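Local coordinates for protein translation initiation inhibitor (Streptococcus pyogenes, PDB 2EWC) that is of unknown function but belongs to the widespread YjgF family, whose members include enamine/imine deaminases, at residues L27-V31 / E48-L53; I42-D47 / M82-F87. One frame throughout, in Å; residues are numbered along the deposited sequence.

Contact 1: residues L27-V31 / E48-L53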
ATOM      1  N   LEU B  27      37.219  -7.106  19.022  1.00 31.21           N
ATOM      2  CA  LEU B  27      37.122  -8.282  19.889  1.00 31.78           C
ATOM      3  C   LEU B  27      36.913  -9.557  19.086  1.00 31.24           C
ATOM      4  O   LEU B  27      36.004  -9.640  18.248  1.00 31.61           O
ATOM      5  CB  LEU B  27      35.981  -8.102  20.891  1.00 32.50           C
ATOM      6  CG  LEU B  27      36.202  -7.034  21.980  1.00 35.33           C
ATOM      7  CD1 LEU B  27      34.993  -6.083  22.116  1.00 37.29           C
ATOM      8  CD2 LEU B  27      36.481  -7.720  23.270  1.00 36.34           C
ATOM      9  N   ASN B  28      37.784 -10.532  19.319  1.00 30.45           N
ATOM     10  CA  ASN B  28      37.579 -11.892  18.855  1.00 30.12           C
ATOM     11  C   ASN B  28      36.243 -12.410  19.463  1.00 30.34           C
ATOM     12  O   ASN B  28      35.692 -11.780  20.383  1.00 29.14           O
ATOM     13  CB  ASN B  28      38.772 -12.734  19.301  1.00 29.92           C
ATOM     14  CG  ASN B  28      38.821 -14.094  18.649  1.00 29.70           C
ATOM     15  OD1 ASN B  28      39.260 -14.233  17.515  1.00 30.21           O
ATOM     16  ND2 ASN B  28      38.393 -15.114  19.376  1.00 28.26           N
ATOM     17  N   TYR B  29      35.685 -13.503  18.931  1.00 31.02           N
ATOM     18  CA  TYR B  29      34.444 -14.051  19.503  1.00 31.45           C
ATOM     19  C   TYR B  29      34.661 -14.297  21.002  1.00 31.73           C
ATOM     20  O   TYR B  29      35.731 -14.750  21.424  1.00 31.36           O
ATOM     21  CB  TYR B  29      33.983 -15.342  18.787  1.00 31.92           C
ATOM     22  CG  TYR B  29      34.935 -16.510  18.944  1.00 32.66           C
ATOM     23  CD1 TYR B  29      34.857 -17.352  20.057  1.00 31.30           C
ATOM     24  CD2 TYR B  29      35.921 -16.768  17.978  1.00 31.77           C
ATOM     25  CE1 TYR B  29      35.742 -18.437  20.206  1.00 33.20           C
ATOM     26  CE2 TYR B  29      36.798 -17.831  18.110  1.00 32.71           C
ATOM     27  CZ  TYR B  29      36.705 -18.668  19.228  1.00 34.71           C
ATOM     28  OH  TYR B  29      37.580 -19.727  19.378  1.00 36.60           O
ATOM     29  N   CYS B  30      33.650 -13.957  21.793  1.00 32.03           N
ATOM     30  CA  CYS B  30      33.673 -14.117  23.233  1.00 32.32           C
ATOM     31  C   CYS B  30      32.694 -15.187  23.658  1.00 32.35           C
ATOM     32  O   CYS B  30      31.553 -15.208  23.229  1.00 31.64           O
ATOM     33  CB  CYS B  30      33.294 -12.817  23.928  1.00 32.22           C
ATOM     34  SG  CYS B  30      34.396 -11.455  23.591  1.00 34.66           S
ATOM     35  N   VAL B  31      33.157 -16.025  24.570  1.00 33.18           N
ATOM     36  CA  VAL B  31      32.487 -17.225  24.977  1.00 34.29           C
ATOM     37  C   VAL B  31      32.754 -17.398  26.475  1.00 34.21           C
ATOM     38  O   VAL B  31      33.839 -17.059  26.938  1.00 34.82           O
ATOM     39  CB  VAL B  31      33.050 -18.399  24.117  1.00 34.81           C
ATOM     40  CG1 VAL B  31      33.933 -19.359  24.930  1.00 35.24           C
ATOM     41  CG2 VAL B  31      31.952 -19.112  23.453  1.00 34.70           C
ATOM     42  N   GLU B  48      33.592 -12.251  29.390  1.00 32.47           N
ATOM     43  CA  GLU B  48      34.827 -12.265  28.588  1.00 33.83           C
ATOM     44  C   GLU B  48      35.026 -10.937  27.857  1.00 32.42           C
ATOM     45  O   GLU B  48      36.145 -10.399  27.846  1.00 32.06           O
ATOM     46  CB  GLU B  48      34.898 -13.421  27.578  1.00 34.23           C
ATOM     47  CG  GLU B  48      35.953 -14.529  27.900  1.00 38.04           C
ATOM     48  CD  GLU B  48      36.675 -15.120  26.642  1.00 37.87           C
ATOM     49  OE1 GLU B  48      36.025 -15.485  25.597  1.00 41.95           O
ATOM     50  OE2 GLU B  48      37.919 -15.260  26.721  1.00 40.41           O
HETATM   51  N   MSE B  49      33.945 -10.413  27.262  1.00 31.20           N
HETATM   52  CA  MSE B  49      33.982  -9.133  26.558  1.00 30.59           C
HETATM   53  C   MSE B  49      34.498  -8.023  27.497  1.00 31.46           C
HETATM   54  O   MSE B  49      35.396  -7.261  27.117  1.00 30.31           O
HETATM   55  CB  MSE B  49      32.611  -8.778  25.964  1.00 30.44           C
HETATM   56  CG  MSE B  49      32.575  -7.468  25.187  1.00 30.77           C
HETATM   57 SE   MSE B  49      31.025  -7.091  24.294  1.00 28.82          SE
HETATM   58  CE  MSE B  49      29.832  -7.127  25.599  1.00 36.51           C
ATOM     59  N   GLU B  50      33.941  -7.957  28.715  1.00 31.96           N
ATOM     60  CA  GLU B  50      34.393  -7.010  29.731  1.00 33.21           C
ATOM     61  C   GLU B  50      35.850  -7.241  30.140  1.00 32.27           C
ATOM     62  O   GLU B  50      36.600  -6.272  30.340  1.00 32.12           O
ATOM     63  CB  GLU B  50      33.506  -7.063  30.985  1.00 33.26           C
ATOM     64  CG  GLU B  50      32.108  -6.515  30.767  1.00 36.20           C
ATOM     65  CD  GLU B  50      31.316  -6.366  32.049  1.00 36.86           C
ATOM     66  OE1 GLU B  50      31.204  -7.359  32.821  1.00 41.85           O
ATOM     67  OE2 GLU B  50      30.804  -5.239  32.289  1.00 42.19           O
ATOM     68  N   ARG B  51      36.225  -8.512  30.313  1.00 31.58           N
ATOM     69  CA  ARG B  51      37.596  -8.873  30.668  1.00 31.48           C
ATOM     70  C   ARG B  51      38.545  -8.333  29.622  1.00 30.66           C
ATOM     71  O   ARG B  51      39.546  -7.726  29.954  1.00 30.94           O
ATOM     72  CB  ARG B  51      37.787 -10.394  30.768  1.00 31.13           C
ATOM     73  CG  ARG B  51      39.226 -10.791  31.163  1.00 32.57           C
ATOM     74  CD  ARG B  51      39.479 -12.302  31.213  1.00 33.16           C
ATOM     75  NE  ARG B  51      39.395 -12.902  29.889  1.00 34.90           N
ATOM     76  CZ  ARG B  51      40.370 -12.927  28.980  1.00 36.96           C
ATOM     77  NH1 ARG B  51      41.561 -12.395  29.233  1.00 36.34           N
ATOM     78  NH2 ARG B  51      40.139 -13.495  27.790  1.00 36.61           N
ATOM     79  N   ARG B  52      38.233  -8.566  28.351  1.00 30.27           N
ATOM     80  CA  ARG B  52      39.142  -8.155  27.289  1.00 30.32           C
ATOM     81  C   ARG B  52      39.210  -6.636  27.187  1.00 29.67           C
ATOM     82  O   ARG B  52      40.286  -6.083  27.060  1.00 30.56           O
ATOM     83  CB  ARG B  52      38.765  -8.804  25.963  1.00 30.45           C
ATOM     84  CG  ARG B  52      39.327 -10.219  25.807  1.00 30.68           C
ATOM     85  CD  ARG B  52      38.522 -10.984  24.756  1.00 32.08           C
ATOM     86  NE  ARG B  52      39.106 -12.288  24.440  1.00 31.52           N
ATOM     87  CZ  ARG B  52      38.544 -13.190  23.630  1.00 34.88           C
ATOM     88  NH1 ARG B  52      37.362 -12.951  23.056  1.00 31.09           N
ATOM     89  NH2 ARG B  52      39.173 -14.346  23.396  1.00 34.30           N
ATOM     90  N   LEU B  53      38.061  -5.983  27.276  1.00 28.59           N
ATOM     91  CA  LEU B  53      37.986  -4.540  27.257  1.00 28.88           C
ATOM     92  C   LEU B  53      38.771  -3.893  28.413  1.00 29.51           C
ATOM     93  O   LEU B  53      39.358  -2.812  28.242  1.00 28.90           O
ATOM     94  CB  LEU B  53      36.517  -4.082  27.259  1.00 28.22           C
ATOM     95  CG  LEU B  53      35.720  -4.311  25.972  1.00 27.20           C
ATOM     96  CD1 LEU B  53      34.244  -4.007  26.204  1.00 26.20           C
ATOM     97  CD2 LEU B  53      36.280  -3.449  24.845  1.00 27.62           C
TER
HETATM   98  O   HOH W   1      37.268 -16.654  22.567  1.00 41.99           O
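Leu-27 spreads its two methyl branches over the helix face that looks onto the sheet. CD1 reaches Leu-53 CD2 at 4.0 Å and lies near CG of selenomethionine Met-49, crossing both side chains at about a right angle, while CD2 rests on Arg-52 CB at 3.7 Å. Toward Glu-48, Cys-30 continues the apolar layer: its SG, held beside its own backbone N (chi1 -61°), lies 3.8 Å from Met-49 CA. This is the helix-on-sheet packing of the YjgF fold, in which helix 38-54 runs back across strand 24-30 with the axes of the short segments 9.0 Å apart at closest and nearly antiparallel, at 155°. Beyond the apolar layer the chain of Arg-52 extends past Leu-27, and NH1 gives Tyr-29 O a 2.9 Å, nearly straight hydrogen bond. That oxygen sits in the guanidinium plane, but the donor stands well above the carbonyl plane. A water also donates to Tyr-29 O and accepts from Arg-52 NH2. Asp-8 takes NE of the same arginine in a salt bridge, so the guanidinium is held from strands 5-10 and 24-30. At the outer edge the bent chain of Glu-48 turns OE1 to Val-31 N, which meets its anti lone pair at 3.1 Å; OE2 meanwhile receives Arg-51 NH2 at 3.0 Å in a salt bridge.

Contact 2: residues I42-D47 / M82-F87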
ATOM      1  N   ILE B  42      25.268 -16.405  27.872  1.00 26.72           N
ATOM      2  CA  ILE B  42      25.206 -15.016  27.461  1.00 27.28           C
ATOM      3  C   ILE B  42      25.966 -14.126  28.463  1.00 27.79           C
ATOM      4  O   ILE B  42      26.821 -13.333  28.048  1.00 27.45           O
ATOM      5  CB  ILE B  42      23.756 -14.528  27.252  1.00 27.44           C
ATOM      6  CG1 ILE B  42      23.111 -15.287  26.068  1.00 26.18           C
ATOM      7  CG2 ILE B  42      23.741 -12.995  27.002  1.00 27.18           C
ATOM      8  CD1 ILE B  42      21.598 -15.160  25.992  1.00 23.12           C
ATOM      9  N   ASN B  43      25.680 -14.279  29.761  1.00 28.01           N
ATOM     10  CA  ASN B  43      26.482 -13.602  30.807  1.00 28.94           C
ATOM     11  C   ASN B  43      27.970 -13.951  30.769  1.00 28.73           C
ATOM     12  O   ASN B  43      28.805 -13.084  30.955  1.00 29.92           O
ATOM     13  CB  ASN B  43      25.927 -13.865  32.207  1.00 28.60           C
ATOM     14  CG  ASN B  43      24.671 -13.055  32.495  1.00 30.65           C
ATOM     15  OD1 ASN B  43      23.679 -13.578  33.022  1.00 32.63           O
ATOM     16  ND2 ASN B  43      24.699 -11.781  32.130  1.00 30.43           N
ATOM     17  N   GLY B  44      28.287 -15.219  30.541  1.00 28.76           N
ATOM     18  CA  GLY B  44      29.658 -15.652  30.390  1.00 29.01           C
ATOM     19  C   GLY B  44      30.329 -14.990  29.191  1.00 29.87           C
ATOM     20  O   GLY B  44      31.476 -14.579  29.275  1.00 29.86           O
ATOM     21  N   ALA B  45      29.624 -14.878  28.071  1.00 29.68           N
ATOM     22  CA  ALA B  45      30.230 -14.253  26.911  1.00 30.10           C
ATOM     23  C   ALA B  45      30.528 -12.779  27.220  1.00 30.59           C
ATOM     24  O   ALA B  45      31.600 -12.288  26.889  1.00 30.45           O
ATOM     25  CB  ALA B  45      29.341 -14.381  25.727  1.00 30.08           C
ATOM     26  N   PHE B  46      29.584 -12.087  27.865  1.00 30.90           N
ATOM     27  CA  PHE B  46      29.741 -10.671  28.164  1.00 31.53           C
ATOM     28  C   PHE B  46      30.810 -10.428  29.248  1.00 31.77           C
ATOM     29  O   PHE B  46      31.442  -9.364  29.256  1.00 31.50           O
ATOM     30  CB  PHE B  46      28.415 -10.035  28.593  1.00 31.81           C
ATOM     31  CG  PHE B  46      27.417  -9.834  27.465  1.00 33.89           C
ATOM     32  CD1 PHE B  46      27.830  -9.507  26.183  1.00 33.97           C
ATOM     33  CD2 PHE B  46      26.049  -9.903  27.720  1.00 36.87           C
ATOM     34  CE1 PHE B  46      26.899  -9.293  25.156  1.00 36.26           C
ATOM     35  CE2 PHE B  46      25.114  -9.685  26.695  1.00 37.62           C
ATOM     36  CZ  PHE B  46      25.545  -9.383  25.418  1.00 35.67           C
ATOM     37  N   ASP B  47      30.986 -11.394  30.161  1.00 31.61           N
ATOM     38  CA  ASP B  47      32.090 -11.347  31.134  1.00 31.98           C
ATOM     39  C   ASP B  47      33.445 -11.389  30.408  1.00 32.38           C
ATOM     40  O   ASP B  47      34.363 -10.645  30.795  1.00 32.81           O
ATOM     41  CB  ASP B  47      32.042 -12.513  32.122  1.00 31.95           C
ATOM     42  CG  ASP B  47      30.879 -12.435  33.126  1.00 32.90           C
ATOM     43  OD1 ASP B  47      30.259 -11.353  33.310  1.00 32.08           O
ATOM     44  OD2 ASP B  47      30.610 -13.487  33.773  1.00 33.22           O
HETATM   45  N   MSE B  82      19.419  -9.458  29.278  1.00 33.79           N
HETATM   46  CA  MSE B  82      20.755  -9.400  29.858  1.00 34.14           C
HETATM   47  C   MSE B  82      21.507  -8.130  29.443  1.00 33.35           C
HETATM   48  O   MSE B  82      22.280  -7.568  30.221  1.00 33.00           O
HETATM   49  CB  MSE B  82      21.540 -10.641  29.431  1.00 34.45           C
HETATM   50  CG  MSE B  82      22.062 -11.475  30.586  1.00 37.42           C
HETATM   51 SE   MSE B  82      20.876 -11.913  31.919  1.00 37.24          SE
HETATM   52  CE  MSE B  82      20.377 -10.356  32.555  1.00 41.06           C
ATOM     53  N   ILE B  83      21.273  -7.693  28.209  1.00 32.53           N
ATOM     54  CA  ILE B  83      21.828  -6.445  27.700  1.00 31.95           C
ATOM     55  C   ILE B  83      21.325  -5.252  28.538  1.00 32.30           C
ATOM     56  O   ILE B  83      22.112  -4.409  28.978  1.00 31.59           O
ATOM     57  CB  ILE B  83      21.503  -6.269  26.209  1.00 31.55           C
ATOM     58  CG1 ILE B  83      22.413  -7.188  25.375  1.00 31.37           C
ATOM     59  CG2 ILE B  83      21.675  -4.790  25.762  1.00 30.80           C
ATOM     60  CD1 ILE B  83      22.053  -7.217  23.887  1.00 30.82           C
ATOM     61  N   LYS B  84      20.018  -5.225  28.792  1.00 32.59           N
ATOM     62  CA  LYS B  84      19.413  -4.113  29.504  1.00 33.44           C
ATOM     63  C   LYS B  84      19.948  -4.029  30.933  1.00 33.88           C
ATOM     64  O   LYS B  84      20.195  -2.941  31.427  1.00 33.16           O
ATOM     65  CB  LYS B  84      17.886  -4.152  29.406  1.00 32.86           C
ATOM     66  CG  LYS B  84      17.449  -3.873  27.968  1.00 34.44           C
ATOM     67  CD  LYS B  84      15.997  -3.607  27.809  1.00 36.63           C
ATOM     68  CE  LYS B  84      15.260  -4.834  27.373  1.00 37.53           C
ATOM     69  NZ  LYS B  84      13.808  -4.676  27.701  1.00 39.11           N
ATOM     70  N   GLU B  85      20.212  -5.181  31.545  1.00 34.95           N
ATOM     71  CA  GLU B  85      20.808  -5.234  32.886  1.00 36.09           C
ATOM     72  C   GLU B  85      22.303  -4.864  32.934  1.00 35.90           C
ATOM     73  O   GLU B  85      22.773  -4.291  33.917  1.00 35.73           O
ATOM     74  CB  GLU B  85      20.577  -6.611  33.518  1.00 36.12           C
ATOM     75  CG  GLU B  85      19.093  -6.922  33.840  1.00 37.46           C
ATOM     76  CD  GLU B  85      18.895  -8.322  34.445  1.00 38.46           C
ATOM     77  OE1 GLU B  85      19.935  -8.984  34.717  1.00 41.71           O
ATOM     78  OE2 GLU B  85      17.723  -8.761  34.640  1.00 38.64           O
ATOM     79  N   ARG B  86      23.048  -5.174  31.881  1.00 36.11           N
ATOM     80  CA  ARG B  86      24.503  -4.964  31.897  1.00 36.51           C
ATOM     81  C   ARG B  86      25.047  -3.723  31.178  1.00 36.10           C
ATOM     82  O   ARG B  86      26.130  -3.233  31.533  1.00 36.54           O
ATOM     83  CB  ARG B  86      25.215  -6.231  31.432  1.00 36.97           C
ATOM     84  CG  ARG B  86      25.002  -7.336  32.441  1.00 39.05           C
ATOM     85  CD  ARG B  86      25.747  -8.546  32.047  1.00 41.29           C
ATOM     86  NE  ARG B  86      27.177  -8.356  32.200  1.00 40.49           N
ATOM     87  CZ  ARG B  86      28.038  -9.357  32.276  1.00 40.61           C
ATOM     88  NH1 ARG B  86      27.602 -10.611  32.224  1.00 40.93           N
ATOM     89  NH2 ARG B  86      29.328  -9.106  32.400  1.00 39.83           N
ATOM     90  N   PHE B  87      24.302  -3.216  30.193  1.00 35.14           N
ATOM     91  CA  PHE B  87      24.706  -2.033  29.413  1.00 34.67           C
ATOM     92  C   PHE B  87      24.107  -0.703  29.918  1.00 35.39           C
ATOM     93  O   PHE B  87      24.546   0.370  29.497  1.00 35.36           O
ATOM     94  CB  PHE B  87      24.365  -2.214  27.932  1.00 33.64           C
ATOM     95  CG  PHE B  87      25.291  -3.131  27.196  1.00 32.49           C
ATOM     96  CD1 PHE B  87      25.200  -4.515  27.356  1.00 32.08           C
ATOM     97  CD2 PHE B  87      26.239  -2.613  26.315  1.00 31.36           C
ATOM     98  CE1 PHE B  87      26.037  -5.379  26.651  1.00 33.01           C
ATOM     99  CE2 PHE B  87      27.107  -3.462  25.605  1.00 33.40           C
ATOM    100  CZ  PHE B  87      27.003  -4.853  25.764  1.00 32.90           C
TER
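Arg-86 lays one face of its guanidinium on Phe-46, whose CB stands over the centre of the group, 3.8 Å from Arg-86 CZ. The two helices belong to the alpha+beta fold of the YjgF family, both lying on one side of the sheet, and run side by side in roughly the same direction, their short segments inclined at 35° with axes 11.2 Å apart, so that long side chains bridge the gap. The ring of Phe-46 points into the interior, where Phe-87 meets it in a T-shaped pair: the edge of Phe-87 is turned to the face of Phe-46, CE1 over the ring centre, with planes at 79°. Ile-83 supports the same ring obliquely, its CG1 3.8 Å from Phe-46 CZ. Met-66, on strand 63-70, touches all three of these side chains from the sheet. Near the start of both segments, Ile-42 CG2 packs on CB of selenomethionine Met-82 at 4.0 Å. On the outer side, the bend of the Arg-86 chain at chi3 brings its guanidinium across the Asp-47 carboxylate, the two planes 50° apart. NH1 also makes a weak hydrogen bond of 3.0 Å to Asn-43 O, an oxygen already taken by Asp-47 N within the helix. Asp-47 OD1 faces both terminal nitrogens, forming a 2.6 Å salt bridge with Arg-86 NH2 and a weaker bond with NH1.

Contacts 1 and 2 share helix 38-54 and are consecutive along it: residues 42-47 meet helix 76-87, and the next turns, 48-53, lie on strand 24-30. Their centres are 11 Å apart, and they are joined directly by Glu-50 OE1, which forms a 2.6 Å salt bridge with Arg-86 NH2, giving that arginine a second carboxylate. On the buried side, Met-49 CE touches Phe-87 CZ at 3.6 Å, so the two apolar layers are continuous, and Ala-45 CB lies 3.4 Å from Cys-30 O. Both contacts also approach subunit interfaces: Asn-28 OD1 accepts a hydrogen bond from Arg-94 N of the second subunit, and Ile-83 packs on Gly-14 of the third.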